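Local atomic coordinates of geranyltranstransferase (Agrobacterium tumefaciens, PDB entry 2H8O), a protein that probably catalyses the condensation of geranyl diphosphate with isopentenyl diphosphate to make farnesyl diphosphate, a precursor of longer isoprenoids. Residues A162-I166 against L181-A186. Numbering follows the deposited sequence.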
loop_
_atom_site.group_PDB
_atom_site.type_symbol
_atom_site.label_atom_id
_atom_site.label_comp_id
_atom_site.label_asym_id
_atom_site.label_seq_id
_atom_site.Cartn_x
_atom_site.Cartn_y
_atom_site.Cartn_z
ATOM N N ALA A 162 -3.231 3.053 5.121
ATOM C CA ALA A 162 -2.808 4.440 4.885
ATOM C C ALA A 162 -3.549 5.030 3.686
ATOM O O ALA A 162 -4.034 6.162 3.719
ATOM C CB ALA A 162 -1.301 4.521 4.699
ATOM N N PHE A 163 -3.647 4.254 2.610
ATOM C CA PHE A 163 -4.319 4.719 1.399
ATOM C C PHE A 163 -5.832 4.819 1.549
ATOM O O PHE A 163 -6.435 5.793 1.097
ATOM C CB PHE A 163 -3.871 3.900 0.195
ATOM C CG PHE A 163 -2.440 4.150 -0.149
ATOM C CD1 PHE A 163 -2.093 5.321 -0.776
ATOM C CD2 PHE A 163 -1.432 3.274 0.244
ATOM C CE1 PHE A 163 -0.762 5.586 -1.096
ATOM C CE2 PHE A 163 -0.121 3.541 -0.057
ATOM C CZ PHE A 163 0.217 4.691 -0.714
ATOM N N ASP A 164 -6.419 3.838 2.237
ATOM C CA ASP A 164 -7.824 3.925 2.640
ATOM C C ASP A 164 -8.117 5.218 3.409
ATOM O O ASP A 164 -9.063 5.915 3.108
ATOM C CB ASP A 164 -8.199 2.701 3.486
ATOM C CG ASP A 164 -9.692 2.579 3.746
ATOM O OD1 ASP A 164 -10.507 3.268 3.096
ATOM O OD2 ASP A 164 -10.065 1.754 4.613
ATOM N N ILE A 165 -7.297 5.530 4.407
ATOM C CA ILE A 165 -7.535 6.688 5.262
ATOM C C ILE A 165 -7.474 7.983 4.465
ATOM O O ILE A 165 -8.301 8.881 4.643
ATOM C CB ILE A 165 -6.520 6.729 6.414
ATOM C CG1 ILE A 165 -6.738 5.540 7.346
ATOM C CG2 ILE A 165 -6.616 8.052 7.193
ATOM C CD1 ILE A 165 -5.557 5.265 8.244
ATOM N N ILE A 166 -6.511 8.075 3.553
ATOM C CA ILE A 166 -6.441 9.291 2.742
ATOM C C ILE A 166 -7.648 9.461 1.832
ATOM O O ILE A 166 -8.210 10.552 1.736
ATOM C CB ILE A 166 -5.181 9.324 1.911
ATOM C CG1 ILE A 166 -3.990 9.542 2.829
ATOM C CG2 ILE A 166 -5.227 10.445 0.839
ATOM C CD1 ILE A 166 -2.667 9.395 2.140
ATOM N N LEU A 181 -2.520 13.496 -3.089
ATOM C CA LEU A 181 -1.891 12.951 -1.892
ATOM C C LEU A 181 -1.537 11.477 -2.071
ATOM O O LEU A 181 -0.505 11.034 -1.580
ATOM C CB LEU A 181 -2.834 13.084 -0.701
ATOM C CG LEU A 181 -2.994 14.480 -0.103
ATOM C CD1 LEU A 181 -4.106 14.480 0.919
ATOM C CD2 LEU A 181 -1.718 14.953 0.529
ATOM N N VAL A 182 -2.409 10.705 -2.716
ATOM C CA VAL A 182 -2.140 9.285 -2.947
ATOM C C VAL A 182 -0.866 9.148 -3.803
ATOM O O VAL A 182 0.038 8.354 -3.487
ATOM C CB VAL A 182 -3.328 8.566 -3.595
ATOM C CG1 VAL A 182 -2.922 7.134 -4.067
ATOM C CG2 VAL A 182 -4.545 8.482 -2.615
ATOM N N ILE A 183 -0.783 9.941 -4.861
ATOM C CA ILE A 183 0.417 9.946 -5.722
ATOM C C ILE A 183 1.638 10.339 -4.898
ATOM O O ILE A 183 2.653 9.653 -4.905
ATOM C CB ILE A 183 0.265 10.887 -6.953
ATOM C CG1 ILE A 183 -0.916 10.475 -7.843
ATOM C CG2 ILE A 183 1.575 10.955 -7.760
ATOM C CD1 ILE A 183 -1.367 11.615 -8.758
ATOM N N SER A 184 1.543 11.446 -4.170
ATOM C CA SER A 184 2.686 11.961 -3.423
ATOM C C SER A 184 3.166 10.947 -2.377
ATOM O O SER A 184 4.379 10.729 -2.204
ATOM C CB SER A 184 2.291 13.278 -2.750
ATOM O OG SER A 184 3.375 13.888 -2.095
ATOM N N LEU A 185 2.217 10.330 -1.676
ATOM C CA LEU A 185 2.578 9.365 -0.637
ATOM C C LEU A 185 3.194 8.084 -1.231
ATOM O O LEU A 185 4.224 7.602 -0.774
ATOM C CB LEU A 185 1.389 9.016 0.254
ATOM C CG LEU A 185 1.743 8.121 1.444
ATOM C CD1 LEU A 185 2.919 8.692 2.271
ATOM C CD2 LEU A 185 0.502 7.873 2.311
ATOM N N ALA A 186 2.604 7.598 -2.313
ATOM C CA ALA A 186 3.094 6.401 -2.983
ATOM C C ALA A 186 4.502 6.615 -3.538
ATOM O O ALA A 186 5.351 5.713 -3.420
ATOM C CB ALA A 186 2.122 5.979 -4.092
#
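V182 O accepts the helix bond from A186 N (2.9 Å) and also meets the ring edge of F163, with F163 CE1 3.7 Å from V182 O. V182 O lies near the plane of the ring, and so does A186 CA, which is 4.0 Å from F163 CZ. The ring therefore points edge-first at the backbone turn from V182 to A186. The CB of F163 does not face the other helix; its CG lies anti to the carbonyl carbon (chi1 -68°), and the ring carries the contact across. V182 CG1 touches F163 CD1 obliquely, 3.8 Å away.

I166 fills the next position with both of its branches. Its CG2 touches both L181 CB (3.9 Å) and V182 CG2 (4.0 Å). Its other branch, through CG1, brings I166 CD1 to L185 CD2, a tight 3.5 Å. A162 CB lies more loosely beside the same leucine methyl.

The contact is buried, apolar helix-helix packing. The two short segments run roughly antiparallel (156°), with axes 10.5 Å apart. It joins helices 148-167 and 175-189 of the all-helical polyprenyl synthetase fold. F163 stacks on F163 of the second subunit, and D164 forms a salt bridge with R187 of that subunit, so one side of this helix pair is part of the dimer interface. Within the chain, helix 104-125 packs on I166 and L181, while helix 211-237 packs on L181 and L185.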